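Local coordinates for hypothetical protein (Ruminococcus gnavus, PDB 4GL6), which is of unknown function and belongs to the uncharacterised DUF5037 family, with two separate beta-sheets linked by helices within a single chain, at residues E20-L25 / H52-S57; Y41-S46 / I196-D201; Q161-V166 / L177-L182. All coordinates share one frame; numbering follows the deposited sequence.

Contact 1 (E20-L25 / H52-S57); sequences EEFEVL and HPFEGS
Phe54, whose ring meets Phe22, makes a probable hydrogen bond through its backbone, from Phe54 O to Cys44 N on the strand that runs between the two segments. On the other edge of that strand, Leu25 N approaches Thr43 O, again a probable hydrogen bond. Segments 20-25 and 52-57 thus lie on next-but-one strands of an antiparallel meander, and only side chains reach across strand 40-46.

On one face of the sheet the rings of Phe22 and Phe54 meet, their side chains crossing at about a right angle. Phe54 CZ, the far corner of its ring, sits 3.9 Å from Phe22 CE2 and 4.0 Å from Phe22 CD2. CD2 lies in the plane of the Phe54 ring, at its edge, whereas CZ comes obliquely to the Phe22 ring. Phe54 reaches this far because its CG stands between the backbone N and the carbonyl carbon (chi1 64°), which swings the ring inward from a CB that does not itself point at the partner strand. Tyr75 lies against both rings, edge-to-face with Phe22, and Leu14 of helix 6-18 also touches Phe22.

On the opposite face Leu25 CD1 approaches Pro53 CB at 4.4 Å, a looser apolar touch beside Thr43 and Ile45. No hydrogen bond joins the two segments directly: their mutual contact is wholly apolar and hardly directional, so their alignment probably rests on the backbone bonds each makes to strand 40-46.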
loop_
_atom_site.group_PDB
_atom_site.type_symbol
_atom_site.label_atom_id
_atom_site.label_comp_id
_atom_site.label_asym_id
_atom_site.label_seq_id
_atom_site.Cartn_x
_atom_site.Cartn_y
_atom_site.Cartn_z
ATOM N N GLU A 20 -0.119 -20.757 -0.408
ATOM C CA GLU A 20 -0.112 -20.275 -1.800
ATOM C C GLU A 20 1.310 -20.249 -2.317
ATOM O O GLU A 20 2.251 -20.397 -1.543
ATOM C CB GLU A 20 -0.576 -18.824 -1.876
ATOM C CG GLU A 20 -1.951 -18.545 -1.348
ATOM C CD GLU A 20 -2.249 -17.068 -1.387
ATOM O OE1 GLU A 20 -2.012 -16.413 -2.430
ATOM O OE2 GLU A 20 -2.727 -16.569 -0.357
ATOM N N GLU A 21 1.464 -20.007 -3.618
ATOM C CA GLU A 21 2.794 -19.833 -4.215
ATOM C C GLU A 21 3.025 -18.336 -4.465
ATOM O O GLU A 21 2.076 -17.566 -4.695
ATOM C CB GLU A 21 3.055 -20.711 -5.445
ATOM C CG GLU A 21 2.008 -20.709 -6.542
ATOM C CD GLU A 21 2.357 -21.644 -7.698
ATOM O OE1 GLU A 21 3.493 -22.153 -7.767
ATOM O OE2 GLU A 21 1.486 -21.879 -8.557
ATOM N N PHE A 22 4.299 -17.954 -4.371
ATOM C CA PHE A 22 4.752 -16.575 -4.457
ATOM C C PHE A 22 5.919 -16.450 -5.420
ATOM O O PHE A 22 6.534 -17.446 -5.795
ATOM C CB PHE A 22 5.262 -16.095 -3.089
ATOM C CG PHE A 22 4.225 -16.088 -1.997
ATOM C CD1 PHE A 22 3.833 -17.280 -1.370
ATOM C CD2 PHE A 22 3.679 -14.880 -1.541
ATOM C CE1 PHE A 22 2.877 -17.275 -0.350
ATOM C CE2 PHE A 22 2.734 -14.868 -0.520
ATOM C CZ PHE A 22 2.325 -16.068 0.076
ATOM N N GLU A 23 6.209 -15.205 -5.793
ATOM C CA GLU A 23 7.322 -14.859 -6.670
ATOM C C GLU A 23 8.014 -13.635 -6.061
ATOM O O GLU A 23 7.347 -12.710 -5.607
ATOM C CB GLU A 23 6.808 -14.562 -8.094
ATOM C CG GLU A 23 7.896 -14.305 -9.141
ATOM C CD GLU A 23 7.368 -14.063 -10.558
ATOM O OE1 GLU A 23 6.137 -14.063 -10.783
ATOM O OE2 GLU A 23 8.201 -13.865 -11.468
ATOM N N VAL A 24 9.341 -13.669 -6.002
ATOM C CA VAL A 24 10.145 -12.532 -5.578
ATOM C C VAL A 24 10.438 -11.824 -6.888
ATOM O O VAL A 24 11.158 -12.358 -7.715
ATOM C CB VAL A 24 11.454 -12.951 -4.866
ATOM C CG1 VAL A 24 12.391 -11.754 -4.720
ATOM C CG2 VAL A 24 11.150 -13.574 -3.503
ATOM N N LEU A 25 9.854 -10.647 -7.094
ATOM C CA LEU A 25 10.084 -9.865 -8.328
ATOM C C LEU A 25 11.504 -9.313 -8.377
ATOM O O LEU A 25 12.119 -9.282 -9.428
ATOM C CB LEU A 25 9.059 -8.733 -8.476
ATOM C CG LEU A 25 7.590 -9.169 -8.580
ATOM C CD1 LEU A 25 6.692 -7.949 -8.614
ATOM C CD2 LEU A 25 7.327 -10.062 -9.796
ATOM N N HIS A 52 -0.164 -6.543 -7.073
ATOM C CA HIS A 52 0.118 -5.751 -5.851
ATOM C C HIS A 52 1.252 -6.257 -4.997
ATOM O O HIS A 52 1.040 -7.070 -4.065
ATOM C CB HIS A 52 -1.132 -5.656 -5.023
ATOM C CG HIS A 52 -2.201 -4.875 -5.694
ATOM N ND1 HIS A 52 -2.247 -3.530 -5.628
ATOM C CD2 HIS A 52 -3.246 -5.274 -6.505
ATOM C CE1 HIS A 52 -3.289 -3.099 -6.328
ATOM N NE2 HIS A 52 -3.904 -4.167 -6.871
ATOM N N PRO A 53 2.473 -5.771 -5.265
ATOM C CA PRO A 53 3.620 -6.287 -4.520
ATOM C C PRO A 53 3.714 -5.823 -3.071
ATOM O O PRO A 53 3.079 -4.849 -2.688
ATOM C CB PRO A 53 4.818 -5.778 -5.324
ATOM C CG PRO A 53 4.326 -4.555 -5.997
ATOM C CD PRO A 53 2.866 -4.722 -6.227
ATOM N N PHE A 54 4.490 -6.565 -2.282
ATOM C CA PHE A 54 4.756 -6.241 -0.876
ATOM C C PHE A 54 6.208 -6.514 -0.526
ATOM O O PHE A 54 6.820 -7.403 -1.119
ATOM C CB PHE A 54 3.836 -7.003 0.057
ATOM C CG PHE A 54 4.008 -8.493 0.033
ATOM C CD1 PHE A 54 3.401 -9.259 -0.960
ATOM C CD2 PHE A 54 4.735 -9.146 1.043
ATOM C CE1 PHE A 54 3.550 -10.643 -0.974
ATOM C CE2 PHE A 54 4.877 -10.528 1.045
ATOM C CZ PHE A 54 4.281 -11.280 0.034
ATOM N N GLU A 55 6.741 -5.742 0.426
ATOM C CA GLU A 55 8.141 -5.856 0.829
ATOM C C GLU A 55 8.277 -6.741 2.061
ATOM O O GLU A 55 7.410 -6.762 2.919
ATOM C CB GLU A 55 8.774 -4.482 1.064
ATOM C CG GLU A 55 10.291 -4.486 1.030
ATOM C CD GLU A 55 10.885 -3.091 1.146
ATOM O OE1 GLU A 55 10.708 -2.484 2.230
ATOM O OE2 GLU A 55 11.557 -2.618 0.171
ATOM N N GLY A 56 9.360 -7.508 2.085
ATOM C CA GLY A 56 9.736 -8.398 3.177
ATOM C C GLY A 56 11.210 -8.169 3.486
ATOM O O GLY A 56 11.989 -7.790 2.613
ATOM N N SER A 57 11.585 -8.425 4.730
ATOM C CA SER A 57 12.917 -8.170 5.243
ATOM C C SER A 57 13.515 -9.533 5.673
ATOM O O SER A 57 12.904 -10.230 6.471
ATOM C CB SER A 57 12.753 -7.186 6.399
ATOM O OG SER A 57 13.972 -6.591 6.742
#

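Contact 2 (Y41-S46 / I196-D201); sequences YATCIS and IFTSGD
The loop 196-201 runs past strand 40-46 with its backbone closest at Thr43 and Phe197, whose CA atoms are 6.6 Å apart, and then folds into a type II beta turn from Thr198 to Asp201. That strand is an inner member of a four-stranded antiparallel meander, and the loop, which links helix 184-194 to helix 204-210, packs on one face of it. The turn is closed by Asp201 N, which donates to Thr198 O at 2.9 Å; Gly200 takes the third position with a positive phi of 90°, a conformation that suits a residue without CB.

Thr43 carries the contact and divides its work between two branches. Its methyl CG2, anti to the backbone N, is laid against the loop backbone, 3.5 Å from Ile196 O and 4.3 Å from Phe197 CA. The hydroxyl, turned beside the backbone N (chi1 -67°), reaches a water instead. No direct hydrogen bond joins the segments, so this water is their polar link, and it accepts from the amide of Thr198. A polar group of a buried strand residue is thereby matched with a loop amide through a single solvent molecule.

Beyond the strand, Pro53 packs beside Thr43 and also meets the loop backbone at Phe197. Ser199 OG is hydrogen-bonded to Gln102 OE1 on strand 99-104 of the second sheet, so the loop touches both sheets. Asp201 OD2 binds a glycerol, probably from the crystallisation liquor and probably the same one that bonds Glu55 OE2.

The bridging water stands 2.7 Å from Thr43 OG1 and 3.0 Å from Thr198 N, with its oxygen in the plane of the Phe197 ring, at the ring's edge.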
loop_
_atom_site.group_PDB
_atom_site.type_symbol
_atom_site.label_atom_id
_atom_site.label_comp_id
_atom_site.label_asym_id
_atom_site.label_seq_id
_atom_site.Cartn_x
_atom_site.Cartn_y
_atom_site.Cartn_z
ATOM N N TYR A 41 16.080 -6.768 1.410
ATOM C CA TYR A 41 14.729 -6.212 1.211
ATOM C C TYR A 41 14.190 -6.739 -0.133
ATOM O O TYR A 41 14.659 -6.347 -1.185
ATOM C CB TYR A 41 14.745 -4.672 1.299
ATOM C CG TYR A 41 15.248 -4.160 2.649
ATOM C CD1 TYR A 41 14.376 -4.022 3.739
ATOM C CD2 TYR A 41 16.607 -3.822 2.840
ATOM C CE1 TYR A 41 14.842 -3.564 4.970
ATOM C CE2 TYR A 41 17.083 -3.367 4.069
ATOM C CZ TYR A 41 16.203 -3.238 5.131
ATOM O OH TYR A 41 16.675 -2.792 6.356
ATOM N N ALA A 42 13.189 -7.609 -0.059
ATOM C CA ALA A 42 12.611 -8.304 -1.203
ATOM C C ALA A 42 11.208 -7.812 -1.577
ATOM O O ALA A 42 10.330 -7.794 -0.710
ATOM C CB ALA A 42 12.527 -9.794 -0.854
ATOM N N THR A 43 10.992 -7.461 -2.857
ATOM C CA THR A 43 9.667 -7.096 -3.381
ATOM C C THR A 43 9.025 -8.393 -3.867
ATOM O O THR A 43 9.499 -8.995 -4.835
ATOM C CB THR A 43 9.774 -6.080 -4.517
ATOM O OG1 THR A 43 10.264 -4.865 -3.957
ATOM C CG2 THR A 43 8.425 -5.825 -5.181
ATOM N N CYS A 44 7.945 -8.794 -3.204
ATOM C CA CYS A 44 7.277 -10.074 -3.455
ATOM C C CYS A 44 5.825 -9.926 -3.913
ATOM O O CYS A 44 5.198 -8.912 -3.645
ATOM C CB CYS A 44 7.284 -10.894 -2.142
ATOM S SG CYS A 44 8.866 -11.024 -1.241
ATOM N N ILE A 45 5.306 -10.943 -4.605
ATOM C CA ILE A 45 3.874 -11.042 -4.960
ATOM C C ILE A 45 3.396 -12.470 -4.703
ATOM O O ILE A 45 4.210 -13.402 -4.682
ATOM C CB ILE A 45 3.574 -10.676 -6.438
ATOM C CG1 ILE A 45 4.348 -11.568 -7.429
ATOM C CG2 ILE A 45 3.922 -9.217 -6.697
ATOM C CD1 ILE A 45 3.926 -11.393 -8.875
ATOM N N SER A 46 2.096 -12.625 -4.459
ATOM C CA SER A 46 1.475 -13.948 -4.400
ATOM C C SER A 46 0.934 -14.121 -5.825
ATOM O O SER A 46 0.464 -13.140 -6.423
ATOM C CB SER A 46 0.361 -14.040 -3.345
ATOM O OG SER A 46 -0.832 -13.383 -3.733
ATOM N N ILE A 196 5.231 -3.763 -10.115
ATOM C CA ILE A 196 6.487 -4.414 -9.710
ATOM C C ILE A 196 7.295 -3.744 -8.582
ATOM O O ILE A 196 8.398 -4.195 -8.282
ATOM C CB ILE A 196 7.397 -4.651 -10.954
ATOM C CG1 ILE A 196 7.941 -3.314 -11.531
ATOM C CG2 ILE A 196 6.644 -5.491 -11.994
ATOM C CD1 ILE A 196 9.118 -3.470 -12.468
ATOM N N PHE A 197 6.782 -2.670 -7.989
ATOM C CA PHE A 197 7.453 -1.985 -6.867
ATOM C C PHE A 197 6.442 -1.617 -5.788
ATOM O O PHE A 197 5.295 -1.328 -6.102
ATOM C CB PHE A 197 8.174 -0.712 -7.329
ATOM C CG PHE A 197 9.382 -0.967 -8.177
ATOM C CD1 PHE A 197 10.509 -1.576 -7.628
ATOM C CD2 PHE A 197 9.429 -0.553 -9.507
ATOM C CE1 PHE A 197 11.637 -1.817 -8.396
ATOM C CE2 PHE A 197 10.559 -0.791 -10.279
ATOM C CZ PHE A 197 11.664 -1.421 -9.722
ATOM N N THR A 198 6.893 -1.606 -4.529
ATOM C CA THR A 198 6.052 -1.260 -3.372
ATOM C C THR A 198 6.005 0.239 -3.156
ATOM O O THR A 198 6.822 0.991 -3.705
ATOM C CB THR A 198 6.531 -1.960 -2.096
ATOM O OG1 THR A 198 7.936 -1.760 -1.954
ATOM C CG2 THR A 198 6.236 -3.458 -2.179
ATOM N N SER A 199 5.055 0.651 -2.323
ATOM C CA SER A 199 4.784 2.059 -2.012
ATOM C C SER A 199 6.016 2.826 -1.558
ATOM O O SER A 199 6.661 2.442 -0.567
ATOM C CB SER A 199 3.715 2.174 -0.926
ATOM O OG SER A 199 3.285 3.495 -0.772
ATOM N N GLY A 200 6.329 3.896 -2.295
ATOM C CA GLY A 200 7.497 4.718 -2.047
ATOM C C GLY A 200 8.751 4.269 -2.793
ATOM O O GLY A 200 9.609 5.104 -3.037
ATOM N N ASP A 201 8.872 2.975 -3.139
ATOM C CA ASP A 201 10.049 2.423 -3.824
ATOM C C ASP A 201 9.852 2.366 -5.362
ATOM O O ASP A 201 10.555 1.611 -6.051
ATOM C CB ASP A 201 10.373 1.027 -3.249
ATOM C CG ASP A 201 11.885 0.632 -3.339
ATOM O OD1 ASP A 201 12.705 1.297 -4.018
ATOM O OD2 ASP A 201 12.267 -0.369 -2.682
HETATM O O HOH W 1 9.779 -2.181 -4.026
#

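Contact 3 (Q161-V166 / L177-L182)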
loop_
_atom_site.group_PDB
_atom_site.type_symbol
_atom_site.label_atom_id
_atom_site.label_comp_id
_atom_site.label_asym_id
_atom_site.label_seq_id
_atom_site.Cartn_x
_atom_site.Cartn_y
_atom_site.Cartn_z
ATOM N N GLN A 161 -18.214 12.422 -1.280
ATOM C CA GLN A 161 -19.089 11.774 -0.280
ATOM C C GLN A 161 -18.773 10.285 -0.105
ATOM O O GLN A 161 -18.740 9.799 1.015
ATOM C CB GLN A 161 -20.586 11.981 -0.591
ATOM C CG GLN A 161 -21.124 13.372 -0.255
ATOM C CD GLN A 161 -22.549 13.571 -0.727
ATOM O OE1 GLN A 161 -23.358 12.646 -0.664
ATOM N NE2 GLN A 161 -22.869 14.782 -1.194
HETATM N N MSE A 162 -18.525 9.587 -1.206
HETATM C CA MSE A 162 -18.152 8.163 -1.166
HETATM C C MSE A 162 -16.830 7.938 -0.429
HETATM O O MSE A 162 -16.715 6.978 0.338
HETATM C CB MSE A 162 -18.055 7.541 -2.579
HETATM C CG MSE A 162 -19.388 7.268 -3.256
HETATM SE SE MSE A 162 -19.184 6.328 -4.957
HETATM C CE MSE A 162 -17.946 7.552 -5.841
ATOM N N TYR A 163 -15.848 8.805 -0.666
ATOM C CA TYR A 163 -14.550 8.667 -0.000
ATOM C C TYR A 163 -14.706 8.937 1.491
ATOM O O TYR A 163 -14.249 8.136 2.312
ATOM C CB TYR A 163 -13.457 9.548 -0.644
ATOM C CG TYR A 163 -13.256 9.364 -2.148
ATOM C CD1 TYR A 163 -13.568 8.154 -2.792
ATOM C CD2 TYR A 163 -12.677 10.380 -2.920
ATOM C CE1 TYR A 163 -13.373 8.001 -4.156
ATOM C CE2 TYR A 163 -12.456 10.216 -4.278
ATOM C CZ TYR A 163 -12.812 9.026 -4.895
ATOM O OH TYR A 163 -12.617 8.836 -6.247
ATOM N N GLU A 164 -15.401 10.031 1.826
ATOM C CA GLU A 164 -15.746 10.392 3.224
ATOM C C GLU A 164 -16.380 9.175 3.955
ATOM O O GLU A 164 -15.974 8.835 5.068
ATOM C CB GLU A 164 -16.678 11.619 3.215
ATOM C CG GLU A 164 -16.858 12.406 4.510
ATOM C CD GLU A 164 -17.572 13.755 4.257
ATOM O OE1 GLU A 164 -17.014 14.841 4.561
ATOM O OE2 GLU A 164 -18.664 13.742 3.661
ATOM N N GLU A 165 -17.316 8.490 3.288
ATOM C CA GLU A 165 -17.965 7.287 3.841
ATOM C C GLU A 165 -16.991 6.129 4.081
ATOM O O GLU A 165 -17.082 5.462 5.122
ATOM C CB GLU A 165 -19.176 6.839 2.985
ATOM C CG GLU A 165 -19.723 5.443 3.362
ATOM C CD GLU A 165 -21.172 5.143 3.007
ATOM O OE1 GLU A 165 -21.881 6.002 2.434
ATOM O OE2 GLU A 165 -21.604 4.013 3.344
ATOM N N VAL A 166 -16.103 5.863 3.123
ATOM C CA VAL A 166 -15.107 4.780 3.292
ATOM C C VAL A 166 -14.207 5.083 4.508
ATOM O O VAL A 166 -14.088 4.265 5.430
ATOM C CB VAL A 166 -14.256 4.584 2.025
ATOM C CG1 VAL A 166 -13.114 3.610 2.265
ATOM C CG2 VAL A 166 -15.132 4.100 0.881
ATOM N N LEU A 177 -5.559 9.789 2.498
ATOM C CA LEU A 177 -5.999 9.497 1.121
ATOM C C LEU A 177 -5.267 10.413 0.153
ATOM O O LEU A 177 -5.228 11.634 0.365
ATOM C CB LEU A 177 -7.494 9.747 0.962
ATOM C CG LEU A 177 -8.125 9.476 -0.419
ATOM C CD1 LEU A 177 -7.867 8.064 -0.929
ATOM C CD2 LEU A 177 -9.623 9.736 -0.367
ATOM N N TYR A 178 -4.706 9.816 -0.901
ATOM C CA TYR A 178 -4.057 10.541 -2.005
ATOM C C TYR A 178 -4.718 10.035 -3.305
ATOM O O TYR A 178 -4.802 8.819 -3.516
ATOM C CB TYR A 178 -2.551 10.286 -2.015
ATOM C CG TYR A 178 -1.822 10.679 -0.741
ATOM C CD1 TYR A 178 -1.641 9.761 0.319
ATOM C CD2 TYR A 178 -1.274 11.938 -0.596
ATOM C CE1 TYR A 178 -0.962 10.118 1.491
ATOM C CE2 TYR A 178 -0.589 12.304 0.562
ATOM C CZ TYR A 178 -0.431 11.396 1.601
ATOM O OH TYR A 178 0.241 11.761 2.743
ATOM N N VAL A 179 -5.266 10.939 -4.112
ATOM C CA VAL A 179 -5.918 10.562 -5.370
ATOM C C VAL A 179 -5.303 11.386 -6.459
ATOM O O VAL A 179 -5.464 12.606 -6.470
ATOM C CB VAL A 179 -7.450 10.773 -5.348
ATOM C CG1 VAL A 179 -8.060 10.300 -6.670
ATOM C CG2 VAL A 179 -8.068 10.002 -4.184
ATOM N N TYR A 180 -4.582 10.711 -7.351
ATOM C CA TYR A 180 -3.931 11.323 -8.518
ATOM C C TYR A 180 -4.829 11.113 -9.727
ATOM O O TYR A 180 -5.229 9.973 -9.987
ATOM C CB TYR A 180 -2.573 10.660 -8.778
ATOM C CG TYR A 180 -1.492 10.999 -7.781
ATOM C CD1 TYR A 180 -1.372 10.303 -6.589
ATOM C CD2 TYR A 180 -0.539 11.996 -8.059
ATOM C CE1 TYR A 180 -0.360 10.608 -5.675
ATOM C CE2 TYR A 180 0.473 12.306 -7.152
ATOM C CZ TYR A 180 0.551 11.605 -5.957
ATOM O OH TYR A 180 1.547 11.875 -5.067
ATOM N N TYR A 181 -5.178 12.200 -10.425
ATOM C CA TYR A 181 -5.990 12.154 -11.660
ATOM C C TYR A 181 -5.035 12.320 -12.854
ATOM O O TYR A 181 -4.804 13.425 -13.354
ATOM C CB TYR A 181 -7.067 13.219 -11.633
ATOM C CG TYR A 181 -8.081 13.001 -10.524
ATOM C CD1 TYR A 181 -7.899 13.562 -9.256
ATOM C CD2 TYR A 181 -9.219 12.234 -10.736
ATOM C CE1 TYR A 181 -8.834 13.369 -8.236
ATOM C CE2 TYR A 181 -10.160 12.028 -9.721
ATOM C CZ TYR A 181 -9.970 12.610 -8.472
ATOM O OH TYR A 181 -10.906 12.398 -7.467
ATOM N N LEU A 182 -4.467 11.195 -13.281
ATOM C CA LEU A 182 -3.477 11.149 -14.352
ATOM C C LEU A 182 -4.107 11.094 -15.740
ATOM O O LEU A 182 -5.191 10.543 -15.923
ATOM C CB LEU A 182 -2.605 9.896 -14.199
ATOM C CG LEU A 182 -1.872 9.657 -12.886
ATOM C CD1 LEU A 182 -1.109 8.351 -12.999
ATOM C CD2 LEU A 182 -0.905 10.794 -12.599
#
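With CG anti to the carbonyl carbon (chi1 -54°), the Tyr163 ring is laid lengthwise alongside strand 177-182, while Leu177 holds CG anti to its own backbone N (chi1 -179°) and lifts a methyl to meet it. Leu177 CD2 settles near the root of the tyrosine, 3.8 Å from Tyr163 CB and 4.0 Å from Tyr163 CD2, approaching the ring obliquely; the two side chains cross at about a right angle. Farther along the ring, Tyr163 CE2 touches Val179 CG2 at 4.4 Å, also obliquely.

Helix 156-171 and strand 175-182 belong to a beta-alpha-beta crossover that starts at strand 140-147, the parallel neighbour of 175-182. The short segments run nearly antiparallel, at 150°, their axes 11.6 Å apart. The Tyr163 ring lies between them, and the side chains of Leu177, Val179 and Tyr181 reach across from the strand to meet it. Ala91 and Ile92 of helix 75-95 also touch the Tyr163 side chain.

Tyr181 comes from the opposite direction, and its hydroxyl lies at the edge of the Tyr163 ring, near the ring plane. Tyr163 OH and Tyr181 OH are 4.1 Å apart and are not bonded to each other; both buried hydroxyls are instead hydrogen-bonded to the same carboxylate oxygen, Glu159 OE2, one helical turn before Tyr163.

Contacts 1 and 2 lie side by side, their centres 7 Å apart, and share the antiparallel sheet: strand 40-46 of contact 2 runs between the two strands of contact 1. Along the chain their segments alternate, and loop 196-201 returns about 150 residues later to the sheet built near the N-terminus. Contact 3 falls within that long excursion, in the mixed sheet and its covering helix, on the opposite side of the chain's centre; its centre is 27 Å from that of contact 1 and 23 Å from that of contact 2. Contact 2 therefore brings the later part of the chain back onto the first sheet, whereas contacts 1 and 3 each pack one sheet region locally.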